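Long-range contacts in yersinopine synthase (Yersinia pestis, PDB 6C4M), which catalyses the NADPH-dependent reductive condensation of pyruvate with an aminobutanoate-histidine intermediate, the last step in making the metallophore yersinopine: residues His260-Leu265 / Val402-Val407; Asp299-Leu303 / Thr426-Leu430; Leu265-Leu270 / Arg433-Ala437; His408-Thr412 / Asp457-Ala463; Arg252-Tyr258 / Ile319-Leu325. All coordinates share one frame; numbering follows the deposited sequence.

Contact 1 (His260-Leu265 / Val402-Val407); sequences HPPLAL and VPLEDV
The imidazole of His260 lies against Val402 and Asp406, its CE1 3.9 Å from Val402 CG2 and its ND1 bonded to the carboxylate. This is a histidine-carboxylate pair set between two helices, 255-264 and 401-419, whose short segments run at 138° to each other with axes 9.9 Å apart. His260 is the inferred proton donor/acceptor of the enzyme, and its side chain comes within about 7 Å of the bound NADP. Asp406 OD1 accepts from His260 ND1 at 2.9 Å, close to the ring plane but on a bent path, the N-H...O angle being 136°. The carboxylate is turned steeply against the ring, and its syn side receives the N-H from out of its own plane. The bond limits the rotation of the imidazole. Beside the polar pair the contact is apolar. The methyl of Ala264 faces Val402 CG1 and the ring of Pro403, a proline preceded by a cis peptide bond. Leu265, the first residue to leave the helix, brings one methyl round to the same proline: its CD2 sits 3.6 Å from Pro403 CB and 3.9 Å from Val407 CG2.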
# COMPACT_ATOMS: atom_id res chain seq x y z
N HIS A 260 -0.05 17.93 4.54
CA HIS A 260 -0.86 18.45 3.44
C HIS A 260 -0.05 18.89 2.23
O HIS A 260 -0.46 18.56 1.10
CB HIS A 260 -1.75 19.59 3.94
CG HIS A 260 -2.99 19.11 4.61
ND1 HIS A 260 -4.03 19.94 4.98
CD2 HIS A 260 -3.33 17.87 5.04
CE1 HIS A 260 -4.97 19.23 5.58
NE2 HIS A 260 -4.56 17.97 5.63
N PRO A 261 1.02 19.66 2.35
CA PRO A 261 1.61 20.21 1.11
C PRO A 261 2.12 19.11 0.18
O PRO A 261 1.90 19.19 -1.04
CB PRO A 261 2.74 21.12 1.62
CG PRO A 261 2.20 21.62 2.97
CD PRO A 261 1.55 20.35 3.54
N PRO A 262 2.77 18.06 0.69
CA PRO A 262 3.24 17.01 -0.24
C PRO A 262 2.11 16.29 -0.95
O PRO A 262 2.23 15.97 -2.15
CB PRO A 262 4.04 16.07 0.67
CG PRO A 262 4.45 16.93 1.80
CD PRO A 262 3.31 17.87 2.03
N LEU A 263 1.02 16.01 -0.23
CA LEU A 263 -0.12 15.31 -0.81
C LEU A 263 -0.95 16.23 -1.69
O LEU A 263 -1.31 15.87 -2.81
CB LEU A 263 -0.99 14.73 0.31
CG LEU A 263 -0.73 13.30 0.78
CD1 LEU A 263 0.75 13.00 0.83
CD2 LEU A 263 -1.39 13.08 2.13
N ALA A 264 -1.27 17.42 -1.18
CA ALA A 264 -2.21 18.29 -1.85
C ALA A 264 -1.59 18.99 -3.05
O ALA A 264 -2.31 19.43 -3.95
CB ALA A 264 -2.76 19.34 -0.86
N LEU A 265 -0.27 19.17 -3.03
CA LEU A 265 0.43 19.90 -4.07
C LEU A 265 1.20 18.97 -5.01
O LEU A 265 1.98 19.44 -5.84
CB LEU A 265 1.38 20.93 -3.43
CG LEU A 265 0.77 21.94 -2.45
CD1 LEU A 265 1.83 22.96 -2.06
CD2 LEU A 265 -0.46 22.66 -3.04
N VAL A 402 -8.35 23.13 1.39
CA VAL A 402 -7.17 22.37 0.98
C VAL A 402 -7.03 22.53 -0.53
O VAL A 402 -7.92 22.07 -1.27
CB VAL A 402 -7.27 20.89 1.41
CG1 VAL A 402 -6.08 20.13 0.90
CG2 VAL A 402 -7.36 20.80 2.96
N PRO A 403 -5.96 23.16 -1.03
CA PRO A 403 -4.69 23.61 -0.43
C PRO A 403 -4.55 25.10 -0.08
O PRO A 403 -3.44 25.53 0.28
CB PRO A 403 -3.70 23.29 -1.53
CG PRO A 403 -4.48 23.72 -2.80
CD PRO A 403 -5.95 23.34 -2.49
N LEU A 404 -5.61 25.88 -0.20
CA LEU A 404 -5.48 27.34 -0.05
C LEU A 404 -4.85 27.70 1.29
O LEU A 404 -3.91 28.52 1.35
CB LEU A 404 -6.85 28.01 -0.18
CG LEU A 404 -6.85 29.54 -0.04
CD1 LEU A 404 -6.01 30.17 -1.12
CD2 LEU A 404 -8.26 30.05 -0.11
N GLU A 405 -5.34 27.11 2.38
CA GLU A 405 -4.79 27.39 3.72
C GLU A 405 -3.33 26.94 3.80
O GLU A 405 -2.48 27.64 4.37
CB GLU A 405 -5.63 26.69 4.78
CG GLU A 405 -7.04 27.30 5.03
CD GLU A 405 -7.91 26.45 5.98
OE1 GLU A 405 -7.34 25.61 6.73
OE2 GLU A 405 -9.15 26.60 5.96
N ASP A 406 -3.02 25.78 3.18
CA ASP A 406 -1.69 25.19 3.27
C ASP A 406 -0.68 25.99 2.47
O ASP A 406 0.47 26.15 2.87
CB ASP A 406 -1.74 23.73 2.78
CG ASP A 406 -2.85 22.93 3.46
OD1 ASP A 406 -2.69 22.46 4.62
OD2 ASP A 406 -3.94 22.83 2.85
N VAL A 407 -1.11 26.51 1.33
CA VAL A 407 -0.24 27.36 0.55
C VAL A 407 0.10 28.63 1.32
O VAL A 407 1.27 29.02 1.42
CB VAL A 407 -0.89 27.66 -0.81
CG1 VAL A 407 -0.13 28.70 -1.55
CG2 VAL A 407 -0.90 26.31 -1.63

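Contact 2 (Asp299-Leu303 / Thr426-Leu430); sequences DLAGL and TAQRL
Asp299 and Arg429 form a salt bridge in which both hydrogen bonds converge on a single oxygen. Arg429 approaches side-on, giving NH2 to Asp299 OD1 at 2.8 Å and NE to the same atom at 3.1 Å. The NH2 bond is the straighter, 154° against 139°, and OD1 lies almost in the guanidinium plane. A bend at chi3 (78°) turns the arginine toward the aspartate, a long, flexible chain that lets an exposed residue reach the buried carboxylate. Asp299 OD2 looks instead toward Leu430 CD2 and has a weak, long ion pair with Arg433. Next comes Thr426, whose OG1 rests over the backbone of Gly302; with no side chain there, the helices can approach until the CA atoms of Leu303 and Thr426 are 5.3 Å apart. A water 2.7 Å from Thr426 OG1 also makes a weak bond to Gly302 O. The threonine methyl, CG2, packs on Asp299 O and the Leu303 backbone. Deeper in, Leu303 spreads its two methyls, CD1 to Ala427 CB at 3.9 Å and CD2 to Leu430 CD1. The contact joins helix 294-313 to helix 425-445; Pro261 of helix 255-264 touches both Leu303 and Leu430, Pro262 touches Leu303, and Leu410 of helix 401-419 packs on Leu303 and Ala427.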
# COMPACT_ATOMS: atom_id res chain seq x y z
N ASP A 299 8.92 14.13 -1.09
CA ASP A 299 8.62 15.52 -0.72
C ASP A 299 8.21 15.65 0.75
O ASP A 299 8.50 16.66 1.39
CB ASP A 299 7.51 16.12 -1.59
CG ASP A 299 7.95 16.44 -3.02
OD1 ASP A 299 9.16 16.53 -3.29
OD2 ASP A 299 7.05 16.66 -3.86
N LEU A 300 7.51 14.64 1.28
CA LEU A 300 7.13 14.67 2.68
C LEU A 300 8.37 14.67 3.56
O LEU A 300 8.51 15.47 4.49
CB LEU A 300 6.22 13.49 2.99
CG LEU A 300 5.76 13.27 4.44
CD1 LEU A 300 5.09 14.46 4.96
CD2 LEU A 300 4.82 12.08 4.52
N ALA A 301 9.30 13.77 3.27
CA ALA A 301 10.54 13.71 4.04
C ALA A 301 11.37 14.98 3.85
O ALA A 301 11.96 15.48 4.80
CB ALA A 301 11.33 12.48 3.63
N GLY A 302 11.48 15.47 2.61
CA GLY A 302 12.28 16.67 2.36
C GLY A 302 11.72 17.92 3.01
O GLY A 302 12.48 18.78 3.49
N LEU A 303 10.40 18.07 3.01
CA LEU A 303 9.80 19.22 3.69
C LEU A 303 10.03 19.18 5.21
O LEU A 303 10.30 20.22 5.83
CB LEU A 303 8.30 19.28 3.36
CG LEU A 303 7.49 20.43 3.98
CD1 LEU A 303 8.02 21.76 3.52
CD2 LEU A 303 6.01 20.29 3.66
N THR A 426 12.52 21.79 -0.74
CA THR A 426 11.28 21.07 -1.00
C THR A 426 10.09 22.01 -0.93
O THR A 426 9.22 22.00 -1.81
CB THR A 426 11.13 19.90 -0.04
OG1 THR A 426 12.28 19.06 -0.19
CG2 THR A 426 9.91 19.09 -0.35
N ALA A 427 10.05 22.87 0.10
CA ALA A 427 9.02 23.90 0.17
C ALA A 427 9.01 24.77 -1.09
O ALA A 427 7.94 25.11 -1.62
CB ALA A 427 9.22 24.79 1.40
N GLN A 428 10.18 25.14 -1.58
CA GLN A 428 10.25 25.98 -2.76
C GLN A 428 9.72 25.25 -4.00
O GLN A 428 8.94 25.81 -4.78
CB GLN A 428 11.70 26.43 -2.94
CG GLN A 428 12.01 27.33 -4.09
CD GLN A 428 13.47 27.75 -4.04
OE1 GLN A 428 14.02 28.00 -2.96
NE2 GLN A 428 14.11 27.80 -5.20
N ARG A 429 10.09 23.97 -4.15
CA ARG A 429 9.62 23.19 -5.28
C ARG A 429 8.11 23.04 -5.24
O ARG A 429 7.43 23.23 -6.26
CB ARG A 429 10.34 21.83 -5.32
CG ARG A 429 9.61 20.71 -6.07
CD ARG A 429 10.50 19.41 -6.33
NE ARG A 429 10.64 18.55 -5.15
CZ ARG A 429 11.67 18.58 -4.29
NH1 ARG A 429 12.69 19.43 -4.46
NH2 ARG A 429 11.68 17.75 -3.25
N LEU A 430 7.57 22.76 -4.04
CA LEU A 430 6.13 22.59 -3.87
C LEU A 430 5.37 23.87 -4.21
O LEU A 430 4.30 23.82 -4.83
CB LEU A 430 5.83 22.18 -2.43
CG LEU A 430 6.26 20.83 -1.92
CD1 LEU A 430 6.03 20.64 -0.42
CD2 LEU A 430 5.51 19.76 -2.69
O HOH W 1 14.66 19.56 1.00

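Contact 3 (Leu265-Leu270 / Arg433-Ala437); sequences LADTTL and RFQQA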
# COMPACT_ATOMS: atom_id res chain seq x y z
N LEU A 265 -0.27 19.17 -3.03
CA LEU A 265 0.43 19.90 -4.07
C LEU A 265 1.20 18.97 -5.01
O LEU A 265 1.98 19.44 -5.84
CB LEU A 265 1.38 20.93 -3.43
CG LEU A 265 0.77 21.94 -2.45
CD1 LEU A 265 1.83 22.96 -2.06
CD2 LEU A 265 -0.46 22.66 -3.04
N ALA A 266 1.00 17.67 -4.89
CA ALA A 266 1.51 16.75 -5.90
C ALA A 266 0.92 17.08 -7.27
O ALA A 266 -0.22 17.53 -7.40
CB ALA A 266 1.15 15.32 -5.51
N ASP A 267 1.72 16.85 -8.32
CA ASP A 267 1.24 17.11 -9.68
C ASP A 267 -0.15 16.53 -9.90
O ASP A 267 -1.06 17.21 -10.39
CB ASP A 267 2.22 16.54 -10.70
CG ASP A 267 3.51 17.35 -10.84
OD1 ASP A 267 3.47 18.53 -11.26
OD2 ASP A 267 4.57 16.79 -10.51
N THR A 268 -0.36 15.26 -9.54
CA THR A 268 -1.65 14.65 -9.87
C THR A 268 -2.77 15.23 -9.03
O THR A 268 -3.92 15.24 -9.46
CB THR A 268 -1.59 13.13 -9.70
OG1 THR A 268 -1.05 12.82 -8.43
CG2 THR A 268 -0.71 12.49 -10.77
N THR A 269 -2.44 15.75 -7.85
CA THR A 269 -3.49 16.34 -7.03
C THR A 269 -3.84 17.72 -7.52
O THR A 269 -5.02 18.08 -7.59
CB THR A 269 -3.07 16.40 -5.57
OG1 THR A 269 -2.87 15.08 -5.08
CG2 THR A 269 -4.16 17.03 -4.73
N LEU A 270 -2.83 18.50 -7.89
CA LEU A 270 -3.08 19.81 -8.50
C LEU A 270 -3.90 19.67 -9.78
O LEU A 270 -4.76 20.51 -10.07
CB LEU A 270 -1.75 20.51 -8.79
CG LEU A 270 -0.89 20.87 -7.58
CD1 LEU A 270 0.42 21.49 -8.06
CD2 LEU A 270 -1.59 21.82 -6.71
N ARG A 433 5.50 24.66 -7.99
CA ARG A 433 4.61 23.80 -8.75
C ARG A 433 3.17 24.29 -8.62
O ARG A 433 2.45 24.39 -9.62
CB ARG A 433 4.75 22.36 -8.25
CG ARG A 433 3.98 21.31 -9.02
CD ARG A 433 3.92 19.97 -8.26
NE ARG A 433 5.22 19.32 -8.08
CZ ARG A 433 5.54 18.59 -7.01
NH1 ARG A 433 4.65 18.42 -6.06
NH2 ARG A 433 6.74 18.01 -6.90
N PHE A 434 2.75 24.60 -7.39
CA PHE A 434 1.41 25.15 -7.17
C PHE A 434 1.21 26.45 -7.96
O PHE A 434 0.18 26.62 -8.65
CB PHE A 434 1.18 25.45 -5.68
CG PHE A 434 -0.07 26.24 -5.46
CD1 PHE A 434 -1.29 25.60 -5.51
CD2 PHE A 434 -0.03 27.62 -5.27
CE1 PHE A 434 -2.46 26.29 -5.33
CE2 PHE A 434 -1.20 28.34 -5.10
CZ PHE A 434 -2.42 27.67 -5.14
N GLN A 435 2.14 27.39 -7.83
CA GLN A 435 1.97 28.70 -8.46
C GLN A 435 1.85 28.58 -9.98
O GLN A 435 1.04 29.26 -10.60
CB GLN A 435 3.14 29.62 -8.08
CG GLN A 435 2.89 31.13 -8.19
CD GLN A 435 1.60 31.62 -7.54
OE1 GLN A 435 1.25 31.24 -6.41
NE2 GLN A 435 0.86 32.44 -8.27
N GLN A 436 2.65 27.70 -10.60
CA GLN A 436 2.55 27.53 -12.05
C GLN A 436 1.20 26.94 -12.45
O GLN A 436 0.59 27.40 -13.42
CB GLN A 436 3.68 26.64 -12.54
CG GLN A 436 3.64 26.40 -14.06
CD GLN A 436 4.91 25.76 -14.52
OE1 GLN A 436 5.12 24.57 -14.29
NE2 GLN A 436 5.79 26.55 -15.11
N ALA A 437 0.71 25.96 -11.71
CA ALA A 437 -0.62 25.40 -11.98
C ALA A 437 -1.72 26.43 -11.76
O ALA A 437 -2.72 26.46 -12.49
CB ALA A 437 -0.86 24.18 -11.08
O HOH W 2 6.54 18.61 -10.52
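Leu270 is the main bump of this contact, pushing its branched end into a hollow formed by three residues of helix 425-445. Its CD1 lies 3.7 Å from Arg433 CG and 4.2 Å from Ala437 CB, also touching the backbone at Phe434 CA, while CD2 meets the edge of the Phe434 ring at CD1. The aliphatic stem of Arg433 forms one wall of the hollow and the small methyl of Ala437 an adjoining one. Leu265 CD2 comes obliquely onto the same ring atom, Phe434 CD1, so that two leucines share one flank of the phenylalanine. In return, Arg433 reaches across the turn between helices 255-264 and 267-274. A bend at chi3 (-64°) steers its head to Leu265 O, which NH1 meets at 2.9 Å and 165°. The oxygen lies in the guanidinium plane, although the donor sits above the carbonyl plane. This bond satisfies a carbonyl at the point where the chain leaves one helix for the next. Asp267 OD2 stands over one guanidinium face, 3.6 Å from Arg433 NE: a charge pairing without a pointing N-H, completed by a water that donates to OD2 and accepts from NE. Helix 267-274 is in this way held against helix 425-445, with Pro403 and Val407 of helix 401-419 beside Phe434, and Phe274 of helix 267-274 packing on both Phe434 and Ala437.

Contact 4 (His408-Thr412 / Asp457-Ala463); sequences HKLRT and DDCDRQA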
# COMPACT_ATOMS: atom_id res chain seq x y z
N HIS A 408 -0.91 29.27 1.91
CA HIS A 408 -0.64 30.46 2.72
C HIS A 408 0.32 30.15 3.87
O HIS A 408 1.32 30.85 4.07
CB HIS A 408 -1.96 31.01 3.27
CG HIS A 408 -2.85 31.61 2.23
ND1 HIS A 408 -4.20 31.75 2.43
CD2 HIS A 408 -2.60 32.12 1.00
CE1 HIS A 408 -4.75 32.32 1.37
NE2 HIS A 408 -3.80 32.53 0.48
N LYS A 409 0.06 29.07 4.61
CA LYS A 409 0.91 28.80 5.76
C LYS A 409 2.34 28.53 5.35
O LYS A 409 3.29 28.99 6.01
CB LYS A 409 0.36 27.62 6.54
CG LYS A 409 -0.94 27.91 7.32
CD LYS A 409 -1.51 26.58 7.83
CE LYS A 409 -2.92 26.71 8.35
NZ LYS A 409 -3.43 25.40 8.85
N LEU A 410 2.54 27.80 4.25
CA LEU A 410 3.88 27.45 3.84
C LEU A 410 4.57 28.64 3.18
O LEU A 410 5.77 28.85 3.38
CB LEU A 410 3.83 26.23 2.90
CG LEU A 410 5.16 25.76 2.32
CD1 LEU A 410 6.08 25.40 3.46
CD2 LEU A 410 4.91 24.55 1.42
N ARG A 411 3.83 29.44 2.40
CA ARG A 411 4.46 30.62 1.81
C ARG A 411 4.97 31.57 2.88
O ARG A 411 6.08 32.12 2.76
CB ARG A 411 3.49 31.35 0.89
CG ARG A 411 4.09 32.66 0.29
CD ARG A 411 3.20 33.25 -0.79
NE ARG A 411 2.89 32.23 -1.80
CZ ARG A 411 2.29 32.46 -2.95
NH1 ARG A 411 1.95 33.71 -3.25
NH2 ARG A 411 2.05 31.45 -3.80
N THR A 412 4.17 31.80 3.92
CA THR A 412 4.64 32.68 5.00
C THR A 412 5.97 32.17 5.55
O THR A 412 6.92 32.95 5.70
CB THR A 412 3.58 32.78 6.11
OG1 THR A 412 2.41 33.46 5.61
CG2 THR A 412 4.13 33.57 7.31
N ASP A 457 -2.21 37.60 -1.55
CA ASP A 457 -2.32 37.22 -0.16
C ASP A 457 -1.47 38.20 0.63
O ASP A 457 -0.71 38.99 0.06
CB ASP A 457 -1.83 35.79 0.05
CG ASP A 457 -0.38 35.60 -0.37
OD1 ASP A 457 0.51 36.30 0.14
OD2 ASP A 457 -0.14 34.73 -1.22
N ASP A 458 -1.55 38.11 1.95
CA ASP A 458 -0.73 38.95 2.83
C ASP A 458 0.29 38.11 3.61
O ASP A 458 0.57 38.39 4.77
CB ASP A 458 -1.58 39.79 3.80
CG ASP A 458 -2.78 39.06 4.36
OD1 ASP A 458 -2.64 37.91 4.83
OD2 ASP A 458 -3.88 39.69 4.39
N CYS A 459 0.86 37.10 2.94
CA CYS A 459 1.93 36.31 3.54
C CYS A 459 3.20 37.12 3.72
O CYS A 459 3.94 36.91 4.68
CB CYS A 459 2.23 35.06 2.69
SG CYS A 459 0.81 33.98 2.50
N ASP A 460 3.46 38.07 2.82
CA ASP A 460 4.66 38.89 2.93
C ASP A 460 4.65 39.71 4.22
O ASP A 460 5.62 39.72 4.98
CB ASP A 460 4.82 39.80 1.69
CG ASP A 460 3.52 40.53 1.30
OD1 ASP A 460 2.54 40.57 2.09
OD2 ASP A 460 3.47 41.11 0.18
N ARG A 461 3.54 40.38 4.51
CA ARG A 461 3.50 41.20 5.71
C ARG A 461 3.63 40.32 6.95
O ARG A 461 4.30 40.68 7.93
CB ARG A 461 2.20 42.02 5.73
CG ARG A 461 2.03 42.93 6.93
CD ARG A 461 3.05 44.09 6.99
NE ARG A 461 3.01 44.73 8.31
CZ ARG A 461 4.05 45.32 8.90
NH1 ARG A 461 5.23 45.38 8.28
NH2 ARG A 461 3.89 45.86 10.11
N GLN A 462 3.03 39.13 6.92
CA GLN A 462 3.09 38.24 8.08
C GLN A 462 4.52 37.78 8.35
O GLN A 462 4.99 37.80 9.51
CB GLN A 462 2.17 37.05 7.85
CG GLN A 462 0.72 37.43 7.90
CD GLN A 462 -0.22 36.25 7.85
OE1 GLN A 462 -0.19 35.36 8.69
NE2 GLN A 462 -1.09 36.26 6.85
N ALA A 463 5.21 37.33 7.31
CA ALA A 463 6.60 36.89 7.48
C ALA A 463 7.44 38.01 8.07
O ALA A 463 8.28 37.78 8.95
CB ALA A 463 7.20 36.41 6.16
O HOH W 3 -0.06 32.93 6.41
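Asp457 takes the crowded position, its CG between the backbone N and the carbonyl carbon (chi1 60°), while Arg411 runs out from its helix and bends at chi3 (-52°); together these torsions bring Arg411 NH1 to Asp457 OD2 at 3.1 Å. The salt bridge is oblique, with the two flat groups turned steeply against each other. Asp457 has a second task: its OD1 accepts from Cys459 N at 2.9 Å, an Asx turn that leads the chain into helix 459-471. An aspartate suits this place because its two oxygens can serve the turn and the arginine at once. The CB of Asp457 lies 3.8 Å from His408 NE2, and the imidazole, whose side chain is about 7 Å from the bound NADP, gives its ND1 to Asp115. Cys459, compact enough for the close approach of Thr412, places its CB 3.3 Å from Thr412 OG1 and 3.9 Å from Arg411 CG, with SG oblique to the His408 ring. A water 2.6 Å from Thr412 OG1 donates weakly to Gln462 OE1. The threonine methyl turns to Gln462 CB, and Ala463 CB rests on Thr412 O. The short helical segments 408-412 and 459-463 run at 50° to each other. Around them, Gln435 of helix 425-445 binds Arg411 NH2, and Tyr118 of helix 117-121 touches Gln462.

Contact 5 (Arg252-Tyr258 / Ile319-Leu325); sequences RFSITNY and INLLRFL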
# COMPACT_ATOMS: atom_id res chain seq x y z
N ARG A 252 5.24 23.62 16.29
CA ARG A 252 5.96 22.63 15.52
C ARG A 252 5.23 21.30 15.46
O ARG A 252 5.51 20.50 14.57
CB ARG A 252 7.36 22.45 16.09
CG ARG A 252 7.39 21.83 17.48
CD ARG A 252 8.82 21.68 17.99
NE ARG A 252 8.81 21.25 19.39
CZ ARG A 252 9.64 20.36 19.93
NH1 ARG A 252 10.59 19.79 19.21
NH2 ARG A 252 9.51 20.04 21.22
N PHE A 253 4.27 21.06 16.36
CA PHE A 253 3.44 19.86 16.34
C PHE A 253 2.12 20.04 15.57
O PHE A 253 1.12 19.39 15.91
CB PHE A 253 3.17 19.41 17.78
CG PHE A 253 4.39 18.92 18.49
CD1 PHE A 253 4.91 17.68 18.18
CD2 PHE A 253 5.03 19.69 19.44
CE1 PHE A 253 6.04 17.21 18.82
CE2 PHE A 253 6.17 19.23 20.07
CZ PHE A 253 6.68 17.98 19.77
N SER A 254 2.10 20.88 14.53
CA SER A 254 0.92 21.00 13.65
C SER A 254 1.05 20.00 12.49
O SER A 254 1.75 20.25 11.51
CB SER A 254 0.79 22.43 13.11
OG SER A 254 0.77 23.37 14.18
N ILE A 255 0.29 18.90 12.55
CA ILE A 255 0.46 17.83 11.57
C ILE A 255 0.27 18.34 10.14
O ILE A 255 1.00 17.93 9.23
CB ILE A 255 -0.51 16.67 11.89
CG1 ILE A 255 -0.27 15.49 10.92
CG2 ILE A 255 -1.95 17.16 11.84
CD1 ILE A 255 -1.10 14.29 11.22
N THR A 256 -0.72 19.22 9.90
CA THR A 256 -1.08 19.57 8.53
C THR A 256 0.02 20.33 7.84
O THR A 256 0.11 20.27 6.61
CB THR A 256 -2.37 20.38 8.46
OG1 THR A 256 -2.19 21.62 9.16
CG2 THR A 256 -3.54 19.58 9.05
N ASN A 257 0.88 21.03 8.57
CA ASN A 257 1.99 21.69 7.90
C ASN A 257 2.95 20.70 7.27
O ASN A 257 3.62 21.03 6.29
CB ASN A 257 2.76 22.58 8.86
CG ASN A 257 1.94 23.79 9.34
OD1 ASN A 257 0.90 23.63 9.96
ND2 ASN A 257 2.42 25.01 9.02
N TYR A 258 3.07 19.50 7.85
CA TYR A 258 3.96 18.46 7.34
C TYR A 258 3.32 17.64 6.23
O TYR A 258 4.00 17.31 5.25
CB TYR A 258 4.38 17.51 8.48
CG TYR A 258 5.21 18.19 9.54
CD1 TYR A 258 6.59 18.29 9.40
CD2 TYR A 258 4.62 18.74 10.67
CE1 TYR A 258 7.35 18.92 10.39
CE2 TYR A 258 5.37 19.36 11.66
CZ TYR A 258 6.74 19.47 11.50
OH TYR A 258 7.53 20.09 12.46
N ILE A 319 10.92 18.21 15.48
CA ILE A 319 10.21 17.03 15.97
C ILE A 319 10.76 15.77 15.32
O ILE A 319 11.53 15.85 14.35
CB ILE A 319 8.70 17.15 15.71
CG1 ILE A 319 8.37 16.94 14.22
CG2 ILE A 319 8.19 18.52 16.18
CD1 ILE A 319 6.87 16.96 13.93
N ASN A 320 10.40 14.61 15.87
CA ASN A 320 10.50 13.30 15.21
C ASN A 320 9.19 13.09 14.46
O ASN A 320 8.17 12.74 15.06
CB ASN A 320 10.73 12.21 16.25
CG ASN A 320 10.80 10.80 15.62
OD1 ASN A 320 10.29 10.57 14.53
ND2 ASN A 320 11.39 9.85 16.35
N LEU A 321 9.22 13.29 13.13
CA LEU A 321 7.99 13.26 12.35
C LEU A 321 7.27 11.92 12.48
O LEU A 321 6.06 11.88 12.73
CB LEU A 321 8.29 13.57 10.89
CG LEU A 321 7.09 13.44 9.96
CD1 LEU A 321 5.95 14.38 10.34
CD2 LEU A 321 7.53 13.66 8.52
N LEU A 322 8.00 10.82 12.33
CA LEU A 322 7.33 9.53 12.30
C LEU A 322 6.77 9.17 13.69
O LEU A 322 5.62 8.71 13.81
CB LEU A 322 8.29 8.45 11.76
CG LEU A 322 7.68 7.07 11.58
CD1 LEU A 322 6.45 7.07 10.66
CD2 LEU A 322 8.72 6.02 11.11
N ARG A 323 7.53 9.44 14.76
CA ARG A 323 6.99 9.26 16.12
C ARG A 323 5.74 10.10 16.34
O ARG A 323 4.75 9.62 16.91
CB ARG A 323 8.04 9.60 17.18
CG ARG A 323 7.60 9.31 18.67
CD ARG A 323 8.23 10.29 19.69
NE ARG A 323 7.83 11.63 19.32
CZ ARG A 323 6.61 12.13 19.48
NH1 ARG A 323 5.66 11.42 20.10
NH2 ARG A 323 6.36 13.35 19.03
N PHE A 324 5.78 11.37 15.91
CA PHE A 324 4.61 12.25 16.04
C PHE A 324 3.41 11.68 15.29
O PHE A 324 2.31 11.59 15.84
CB PHE A 324 4.97 13.65 15.52
CG PHE A 324 3.81 14.62 15.47
CD1 PHE A 324 3.23 15.10 16.65
CD2 PHE A 324 3.35 15.10 14.25
CE1 PHE A 324 2.17 16.01 16.60
CE2 PHE A 324 2.30 16.02 14.20
CZ PHE A 324 1.72 16.48 15.38
N LEU A 325 3.60 11.32 14.02
CA LEU A 325 2.49 10.77 13.25
C LEU A 325 1.92 9.52 13.90
O LEU A 325 0.70 9.35 13.99
CB LEU A 325 2.93 10.42 11.84
CG LEU A 325 3.42 11.56 10.97
CD1 LEU A 325 4.00 11.02 9.64
CD2 LEU A 325 2.29 12.54 10.69
O HOH W 4 10.04 19.69 13.04
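Phe253 and Phe324 meet at a slant, ring planes 49° apart and centroids 5.5 Å apart, an intermediate, oblique pairing. Their nearest atoms are Phe253 CD1 and Phe324 CD1, and Phe324 CZ also comes close to Phe253 O. Over one face of Phe253 sits Ile319 CG2, 4.0 Å from the ring centroid, in a CH-pi contact. Isoleucine suits this place because its two branches serve different partners. While CG2 touches both the face of Phe253 and the stem of Arg252, the longer arm, with CG1 between the backbone N and the carbonyl carbon (chi1 74°), takes CD1 to Tyr258 CZ at 3.5 Å. Tyr258 comes from the opposite direction, its OH 2.6 Å from a water that accepts from Ile319 N. Leu321 CD1 packs obliquely near the base of that tyrosine ring. On the far edge of Phe324, Ile255 touches CE2 with its CA and CB, and its side chain crosses that of Leu325 at about a right angle, CD1 meeting CD2. Asn320 caps the second helix, its OD1 accepting from Arg323 N at 3.0 Å. The contact packs the entry to helix 255-264 on the start of helix 321-329; Tyr214 of strand 203-217 stacks on Phe253, and Tyr307 of helix 294-313 meets Tyr258 edge-to-face.

Overall arrangement
From the N terminus, the coenzyme-binding strands and helices come first, and all five contacts lie in the later, helix-rich part. Contact 5 opens first, at 252-258, and closes a loop of some sixty residues at 319-325. Before it closes, contacts 1, 3 and 2 open in turn, so each crosses it. Contact 1 closes at 402-407, contact 2 at 426-430 and contact 3 at 433-437; contact 2 therefore falls wholly within contact 3, while contact 1 crosses both. Contact 4 starts at 408-412, after contacts 1 and 5 have closed, crosses contacts 2 and 3, and closes at 457-463. Helices 255-264, 401-419 and 425-445 recur, linking the inferred catalytic histidine to the C-terminal helix.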